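Local coordinates for putative branched-chain amino acid transport system substrate-binding protein (Rhodopseudomonas palustris, PDB 3TX6) that probably serves as the periplasmic solute-binding component of an ABC transporter, capturing aromatic acids such as the bound 3-(4-hydroxyphenyl)pyruvic acid, at residues E323-A328 / V332-E337; A109-A114 / A315-L320; E32-E37 / D289-L294. All coordinates share one frame; numbering follows the deposited sequence.

Overall arrangement
All three contacts lie in the lobe built on the six-stranded sheet. Interactions 1 and 2 have centres 11 Å apart, 1 and 3 are 15 Å apart, and 2 and 3 are 17 Å apart. Along the chain, segments 32-37 and 109-114 come first, followed by 289-294 and 315-320, so interactions 3 and 2 interleave; the hairpin of strands 326-328 and 331-333 closes the series. Helices 282-304 and 310-322 pack back on the lobe begun by the N-terminal strands. Val293 of the first helix touches both Leu320 and Ile326, while Phe335 packs on Leu320 and Val113. These contacts link the three sites, and the ligand lies about 8 Å from the side chain of Tyr333.

Interaction 1: residues E323-A328 / V332-E337; sequences EKDIAA and VYSFTE
Ile326 and Tyr333 form an antiparallel hydrogen-bonded pair, with Ile326 N donating to Tyr333 O at 2.8 Å and Tyr333 N to Ile326 O at 2.9 Å, and Asp325, in a left-handed backbone conformation (phi 59°), also faces Tyr333 to make a G1 beta bulge. The bulge turns Asp325 N to the side chain of Ser334, whose OG accepts it at 2.9 Å. With chi1 at -64°, this OG stands beside its own backbone N, where a water also joins it to Asp325 OD1. Lys324 bends at chi2, runs its CD past Ser334 CB and brings NZ to Phe335 O at 2.9 Å; the same ammonium reaches Val321 O. On the Val332 side, CG1 presses against Asp325 CA at 3.5 Å. The Tyr333 ring turns its edge to the hairpin partner: Ile326 O lies in its plane, and Ala328 CB meets CE1 at 4.0 Å. Its hydroxyl bonds to Met115 O, and Ile326 packs on helix 282-304. Beyond the short strand pair, one water bridges Glu323 O and Phe335 N, while Ser334 OG and Lys324 NZ take up Asp325 N and Phe335 O, so side chains and water extend the pairing where the ladder stops.

Interaction 2: residues A109-A114 / A315-L320; sequences AKWSVA and AIRKAL
Arg317 lies across Trp111 through its aliphatic carbons. The aliphatic part makes a CH-pi contact: CD of Arg317 stands 3.6 Å from the centroid of the six-membered ring of Trp111, almost on the ring normal (4° off), while CB of the arginine touches CZ3 at 3.8 Å. A bend at chi3, 70° after an extended start, then lifts the guanidinium away from the indole, and the two planes end 66° apart. With CZ of Arg317 5.5 Å from that centroid, any cation-pi term is at most weak.

The far end of the arginine also meets the Lys110 side chain. The extended lysine chain runs obliquely across it and sets CE over the centre of one guanidinium face, 3.7 Å from CZ of Arg317. NZ of Lys110 and NH2 of Arg317, like charges, come within 4.5 Å, and Glu314, in a salt bridge with that NH2, probably offsets them.

Segment 109-114 leads into strand 112-114, an outermost strand of the mixed six-stranded sheet in this alpha/beta lobe of the periplasmic binding protein fold, and helix 310-322 packs beside it. Replacing Arg317 by an alanine removes the methylene over the indole and would probably leave that part of the Trp111 face without its cover and Glu314 without its cationic mate.

Polar linkage across the contact is indirect: a water donates to Lys110 O at 2.7 Å and accepts from Arg317 NH1 at 2.9 Å, sitting in the guanidinium plane at its edge. Deeper in, CG1 of Val113 packs against CD1 of Leu320 at 4.2 Å.

Interaction 3: residues E32-E37 / D289-L294; sequences EFVAKE and DAFKVL
Val34 and Phe291 are brought together by their side-chain torsions: with chi1 at -56°, Val34 places CG2 between its backbone N and carbonyl carbon, while the first torsion of Phe291 sets the phenyl group beside the backbone N of its helix and chi2, at 79°, turns the ring face to the valine. The isopropyl group therefore settles over the ring. CG2 of Val34 lies 3.6 Å from the ring centroid and only 12° off the normal, a CH-pi contact made over the middle of the face. CB of Val34 stands over the root of the ring, 3.6 Å from CG of Phe291, and CG1 reaches back to the phenylalanine CB at 3.8 Å, so all three valine carbons beyond CA take part. Ala35 contributes less: its carbonyl O approaches CD2 of Phe291 obliquely at 4.4 Å.

The contact joins the loop that follows helix 21-29 to helix 282-304. Phe291 projects from the helix into the lobe interior, where its side chain also touches Ile10 and Ile12 of strand 8-14 and Met74 of strand 72-75, so the valine closes over a residue already packed on the sheet. Two residues before Phe291, Asp289 bonds through its carboxylate to Ser329 OG and Gln330 N, tying the same helix to the hairpin of strands 326-328 and 331-333.

Between the two segments no hydrogen bond or ion pair is made, so the contact rests on apolar packing and the CH-pi approach, which makes the match between one branched side chain and one ring face its substance.

Interaction 1: residues E323-A328 / V332-E337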
# COMPACT_ATOMS: atom_id res chain seq x y z
N GLU A 323 -16.27 -14.68 -1.60
CA GLU A 323 -15.16 -15.47 -1.09
C GLU A 323 -14.55 -14.77 0.13
O GLU A 323 -13.96 -13.70 0.02
CB GLU A 323 -14.09 -15.64 -2.17
CG GLU A 323 -14.50 -16.54 -3.31
CD GLU A 323 -14.64 -18.00 -2.88
OE1 GLU A 323 -13.66 -18.56 -2.34
OE2 GLU A 323 -15.74 -18.59 -3.11
N LYS A 324 -14.62 -15.42 1.28
CA LYS A 324 -14.23 -14.80 2.54
C LYS A 324 -12.88 -15.33 3.04
O LYS A 324 -12.50 -16.45 2.75
CB LYS A 324 -15.29 -15.05 3.61
CG LYS A 324 -16.66 -14.41 3.33
CD LYS A 324 -16.62 -12.91 3.20
CE LYS A 324 -18.00 -12.34 2.81
NZ LYS A 324 -17.98 -10.89 2.57
N ASP A 325 -12.18 -14.49 3.80
CA ASP A 325 -10.91 -14.89 4.47
C ASP A 325 -9.87 -15.35 3.43
O ASP A 325 -9.36 -16.48 3.45
CB ASP A 325 -11.15 -15.93 5.57
CG ASP A 325 -11.98 -15.38 6.70
OD1 ASP A 325 -11.55 -14.39 7.31
OD2 ASP A 325 -13.07 -15.92 6.98
N ILE A 326 -9.58 -14.45 2.50
CA ILE A 326 -8.56 -14.69 1.47
C ILE A 326 -7.18 -14.39 2.09
O ILE A 326 -6.84 -13.24 2.37
CB ILE A 326 -8.80 -13.80 0.22
CG1 ILE A 326 -10.16 -14.06 -0.38
CG2 ILE A 326 -7.68 -14.04 -0.80
CD1 ILE A 326 -10.56 -13.12 -1.52
N ALA A 327 -6.39 -15.44 2.27
CA ALA A 327 -5.11 -15.33 2.94
C ALA A 327 -4.04 -14.80 2.00
O ALA A 327 -3.89 -15.30 0.90
CB ALA A 327 -4.69 -16.64 3.60
N ALA A 328 -3.33 -13.76 2.42
CA ALA A 328 -2.23 -13.19 1.60
C ALA A 328 -1.11 -12.73 2.52
O ALA A 328 -1.21 -12.85 3.76
CB ALA A 328 -2.73 -12.05 0.71
N VAL A 332 -5.63 -10.82 5.75
CA VAL A 332 -6.64 -11.80 5.42
C VAL A 332 -7.82 -10.95 4.96
O VAL A 332 -8.39 -10.20 5.76
CB VAL A 332 -7.01 -12.71 6.59
CG1 VAL A 332 -8.11 -13.67 6.15
CG2 VAL A 332 -5.71 -13.41 7.12
N TYR A 333 -8.17 -11.06 3.68
CA TYR A 333 -9.12 -10.16 3.04
C TYR A 333 -10.55 -10.74 3.03
O TYR A 333 -10.75 -11.87 2.60
CB TYR A 333 -8.71 -9.89 1.60
CG TYR A 333 -7.44 -9.05 1.47
CD1 TYR A 333 -6.19 -9.63 1.53
CD2 TYR A 333 -7.50 -7.67 1.33
CE1 TYR A 333 -5.02 -8.87 1.45
CE2 TYR A 333 -6.34 -6.89 1.25
CZ TYR A 333 -5.09 -7.51 1.30
OH TYR A 333 -3.93 -6.77 1.23
N SER A 334 -11.51 -9.92 3.47
CA SER A 334 -12.92 -10.22 3.31
C SER A 334 -13.64 -8.96 2.87
O SER A 334 -14.05 -8.15 3.67
CB SER A 334 -13.56 -10.73 4.61
OG SER A 334 -13.02 -11.96 5.02
N PHE A 335 -13.78 -8.79 1.56
CA PHE A 335 -14.43 -7.60 1.06
C PHE A 335 -15.95 -7.72 1.15
O PHE A 335 -16.49 -8.82 1.11
CB PHE A 335 -14.09 -7.43 -0.42
CG PHE A 335 -12.61 -7.35 -0.72
CD1 PHE A 335 -11.89 -6.26 -0.32
CD2 PHE A 335 -11.95 -8.35 -1.42
CE1 PHE A 335 -10.53 -6.14 -0.59
CE2 PHE A 335 -10.59 -8.25 -1.70
CZ PHE A 335 -9.90 -7.12 -1.30
N THR A 336 -16.64 -6.58 1.21
CA THR A 336 -18.09 -6.59 1.05
C THR A 336 -18.42 -5.55 0.01
O THR A 336 -17.51 -4.84 -0.48
CB THR A 336 -18.83 -6.28 2.38
OG1 THR A 336 -18.59 -4.93 2.79
CG2 THR A 336 -18.38 -7.22 3.44
N GLU A 337 -19.72 -5.41 -0.28
CA GLU A 337 -20.23 -4.38 -1.17
C GLU A 337 -19.72 -2.99 -0.74
O GLU A 337 -19.47 -2.11 -1.57
CB GLU A 337 -21.78 -4.43 -1.21
CG GLU A 337 -22.46 -3.23 -1.85
CD GLU A 337 -24.01 -3.22 -1.86
OE1 GLU A 337 -24.71 -4.03 -1.19
OE2 GLU A 337 -24.55 -2.34 -2.57
O HOH W 1 -12.99 -11.14 -0.10
O HOH W 2 -11.34 -11.74 6.99

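Interaction 2: residues A109-A114 / A315-L320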
# COMPACT_ATOMS: atom_id res chain seq x y z
N ALA A 109 -16.53 2.46 -5.63
CA ALA A 109 -16.62 1.22 -4.85
C ALA A 109 -17.08 0.02 -5.63
O ALA A 109 -16.74 -1.10 -5.26
CB ALA A 109 -17.51 1.37 -3.62
N LYS A 110 -17.88 0.20 -6.67
CA LYS A 110 -18.44 -0.97 -7.32
C LYS A 110 -17.36 -1.85 -7.92
O LYS A 110 -17.40 -3.04 -7.74
CB LYS A 110 -19.44 -0.58 -8.39
CG LYS A 110 -20.13 -1.79 -9.00
CD LYS A 110 -21.32 -1.43 -9.87
CE LYS A 110 -21.87 -2.68 -10.58
NZ LYS A 110 -23.11 -2.51 -11.40
N TRP A 111 -16.39 -1.26 -8.62
CA TRP A 111 -15.39 -2.05 -9.36
C TRP A 111 -14.01 -2.07 -8.75
O TRP A 111 -13.20 -2.84 -9.21
CB TRP A 111 -15.34 -1.63 -10.81
CG TRP A 111 -16.61 -1.96 -11.52
CD1 TRP A 111 -17.69 -1.12 -11.77
CD2 TRP A 111 -16.99 -3.26 -12.05
NE1 TRP A 111 -18.66 -1.82 -12.43
CE2 TRP A 111 -18.32 -3.12 -12.58
CE3 TRP A 111 -16.37 -4.49 -12.09
CZ2 TRP A 111 -18.98 -4.18 -13.19
CZ3 TRP A 111 -17.04 -5.56 -12.72
CH2 TRP A 111 -18.33 -5.40 -13.23
N SER A 112 -13.75 -1.28 -7.69
CA SER A 112 -12.42 -1.22 -7.07
C SER A 112 -12.40 -1.82 -5.67
O SER A 112 -13.28 -1.57 -4.87
CB SER A 112 -11.90 0.22 -6.96
OG SER A 112 -11.71 0.82 -8.24
N VAL A 113 -11.35 -2.60 -5.43
CA VAL A 113 -10.93 -2.98 -4.10
C VAL A 113 -9.47 -2.54 -3.93
O VAL A 113 -8.80 -2.23 -4.92
CB VAL A 113 -11.05 -4.49 -3.85
CG1 VAL A 113 -12.52 -4.93 -3.89
CG2 VAL A 113 -10.20 -5.33 -4.80
N ALA A 114 -8.97 -2.58 -2.71
CA ALA A 114 -7.58 -2.16 -2.42
C ALA A 114 -6.79 -3.21 -1.64
O ALA A 114 -7.29 -3.77 -0.69
CB ALA A 114 -7.56 -0.84 -1.69
N ALA A 315 -18.68 -11.75 -12.69
CA ALA A 315 -18.54 -12.90 -11.78
C ALA A 315 -17.32 -12.68 -10.86
O ALA A 315 -17.37 -13.07 -9.69
CB ALA A 315 -18.43 -14.22 -12.53
N ILE A 316 -16.26 -12.06 -11.38
CA ILE A 316 -15.15 -11.69 -10.52
C ILE A 316 -15.60 -10.69 -9.45
O ILE A 316 -15.28 -10.83 -8.27
CB ILE A 316 -13.95 -11.15 -11.32
CG1 ILE A 316 -13.37 -12.29 -12.15
CG2 ILE A 316 -12.91 -10.50 -10.40
CD1 ILE A 316 -12.27 -11.88 -13.10
N ARG A 317 -16.31 -9.65 -9.89
CA ARG A 317 -16.85 -8.65 -8.96
C ARG A 317 -17.64 -9.31 -7.82
O ARG A 317 -17.44 -9.00 -6.65
CB ARG A 317 -17.74 -7.65 -9.66
CG ARG A 317 -18.18 -6.47 -8.80
CD ARG A 317 -19.11 -5.49 -9.54
NE ARG A 317 -20.45 -6.02 -9.82
CZ ARG A 317 -21.47 -5.98 -8.96
NH1 ARG A 317 -21.31 -5.50 -7.74
NH2 ARG A 317 -22.66 -6.47 -9.30
N LYS A 318 -18.55 -10.20 -8.18
CA LYS A 318 -19.36 -10.87 -7.17
C LYS A 318 -18.50 -11.82 -6.30
O LYS A 318 -18.73 -11.91 -5.10
CB LYS A 318 -20.53 -11.64 -7.79
CG LYS A 318 -21.54 -10.76 -8.49
CD LYS A 318 -22.35 -9.90 -7.55
CE LYS A 318 -23.73 -9.55 -8.12
NZ LYS A 318 -24.51 -8.66 -7.20
N ALA A 319 -17.50 -12.47 -6.89
CA ALA A 319 -16.64 -13.39 -6.15
C ALA A 319 -15.76 -12.69 -5.14
O ALA A 319 -15.45 -13.24 -4.07
CB ALA A 319 -15.84 -14.24 -7.08
N LEU A 320 -15.41 -11.44 -5.43
CA LEU A 320 -14.63 -10.65 -4.45
C LEU A 320 -15.35 -10.47 -3.14
O LEU A 320 -14.72 -10.35 -2.09
CB LEU A 320 -14.22 -9.27 -5.00
CG LEU A 320 -13.13 -9.23 -6.08
CD1 LEU A 320 -13.17 -7.91 -6.84
CD2 LEU A 320 -11.77 -9.52 -5.44
O HOH W 3 -19.03 -4.57 -6.21

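Interaction 3: residues E32-E37 / D289-L294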
# COMPACT_ATOMS: atom_id res chain seq x y z
N GLU A 32 7.20 -11.95 -11.18
CA GLU A 32 7.93 -13.18 -11.55
C GLU A 32 7.51 -14.39 -10.70
O GLU A 32 7.68 -15.54 -11.11
CB GLU A 32 9.44 -12.92 -11.40
CG GLU A 32 10.30 -14.13 -11.82
CD GLU A 32 11.78 -13.83 -11.91
OE1 GLU A 32 12.17 -12.65 -11.83
OE2 GLU A 32 12.54 -14.80 -12.10
N PHE A 33 6.96 -14.10 -9.52
CA PHE A 33 6.73 -15.07 -8.46
C PHE A 33 5.28 -15.47 -8.26
O PHE A 33 4.99 -16.31 -7.42
CB PHE A 33 7.37 -14.61 -7.17
CG PHE A 33 8.78 -14.15 -7.36
CD1 PHE A 33 9.70 -14.96 -8.00
CD2 PHE A 33 9.17 -12.88 -7.01
CE1 PHE A 33 11.00 -14.54 -8.22
CE2 PHE A 33 10.45 -12.46 -7.25
CZ PHE A 33 11.37 -13.29 -7.86
N VAL A 34 4.40 -14.85 -9.03
CA VAL A 34 2.95 -15.13 -8.96
C VAL A 34 2.60 -16.27 -9.90
O VAL A 34 3.39 -16.65 -10.76
CB VAL A 34 2.11 -13.86 -9.24
CG1 VAL A 34 2.52 -12.74 -8.27
CG2 VAL A 34 2.23 -13.39 -10.68
N ALA A 35 1.38 -16.77 -9.77
CA ALA A 35 0.87 -17.87 -10.61
C ALA A 35 0.98 -17.48 -12.07
O ALA A 35 0.71 -16.32 -12.42
CB ALA A 35 -0.58 -18.15 -10.28
N LYS A 36 1.38 -18.48 -12.87
CA LYS A 36 1.41 -18.44 -14.34
C LYS A 36 0.04 -18.77 -14.97
O LYS A 36 -0.23 -18.40 -16.10
CB LYS A 36 2.43 -19.48 -14.87
CG LYS A 36 3.89 -19.04 -14.78
CD LYS A 36 4.85 -20.16 -15.19
CE LYS A 36 4.68 -20.50 -16.67
NZ LYS A 36 5.18 -21.84 -17.05
N GLU A 37 -0.79 -19.47 -14.21
CA GLU A 37 -2.02 -20.08 -14.68
C GLU A 37 -2.94 -20.09 -13.49
O GLU A 37 -2.48 -20.18 -12.35
CB GLU A 37 -1.78 -21.53 -15.11
CG GLU A 37 -0.91 -21.72 -16.31
CD GLU A 37 -1.25 -23.00 -17.05
OE1 GLU A 37 -1.96 -23.88 -16.50
OE2 GLU A 37 -0.84 -23.09 -18.21
N ASP A 289 0.05 -10.23 -3.52
CA ASP A 289 -1.22 -10.53 -2.85
C ASP A 289 -2.41 -10.38 -3.82
O ASP A 289 -3.38 -11.10 -3.70
CB ASP A 289 -1.41 -9.62 -1.67
CG ASP A 289 -0.50 -9.96 -0.51
OD1 ASP A 289 0.20 -10.99 -0.59
OD2 ASP A 289 -0.54 -9.22 0.49
N ALA A 290 -2.33 -9.42 -4.74
CA ALA A 290 -3.39 -9.26 -5.71
C ALA A 290 -3.60 -10.57 -6.49
O ALA A 290 -4.75 -10.98 -6.79
CB ALA A 290 -3.14 -8.09 -6.66
N PHE A 291 -2.52 -11.27 -6.81
CA PHE A 291 -2.61 -12.58 -7.46
C PHE A 291 -3.11 -13.66 -6.54
O PHE A 291 -3.79 -14.57 -7.01
CB PHE A 291 -1.30 -12.95 -8.15
CG PHE A 291 -1.09 -12.22 -9.47
CD1 PHE A 291 -0.64 -10.89 -9.50
CD2 PHE A 291 -1.35 -12.86 -10.67
CE1 PHE A 291 -0.47 -10.24 -10.70
CE2 PHE A 291 -1.16 -12.21 -11.88
CZ PHE A 291 -0.71 -10.91 -11.90
N LYS A 292 -2.77 -13.61 -5.25
CA LYS A 292 -3.37 -14.53 -4.29
C LYS A 292 -4.89 -14.32 -4.28
O LYS A 292 -5.65 -15.30 -4.24
CB LYS A 292 -2.80 -14.34 -2.88
CG LYS A 292 -1.35 -14.80 -2.70
CD LYS A 292 -1.20 -16.30 -2.95
CE LYS A 292 0.16 -16.83 -2.55
NZ LYS A 292 0.36 -18.31 -2.69
N VAL A 293 -5.36 -13.07 -4.38
CA VAL A 293 -6.82 -12.82 -4.47
C VAL A 293 -7.39 -13.47 -5.73
O VAL A 293 -8.44 -14.13 -5.68
CB VAL A 293 -7.16 -11.31 -4.34
CG1 VAL A 293 -8.61 -11.02 -4.72
CG2 VAL A 293 -6.79 -10.80 -2.96
N LEU A 294 -6.71 -13.26 -6.87
CA LEU A 294 -7.11 -13.90 -8.10
C LEU A 294 -7.14 -15.43 -8.03
O LEU A 294 -8.05 -16.05 -8.60
CB LEU A 294 -6.27 -13.44 -9.28
CG LEU A 294 -6.40 -11.96 -9.68
CD1 LEU A 294 -5.62 -11.70 -10.97
CD2 LEU A 294 -7.87 -11.55 -9.79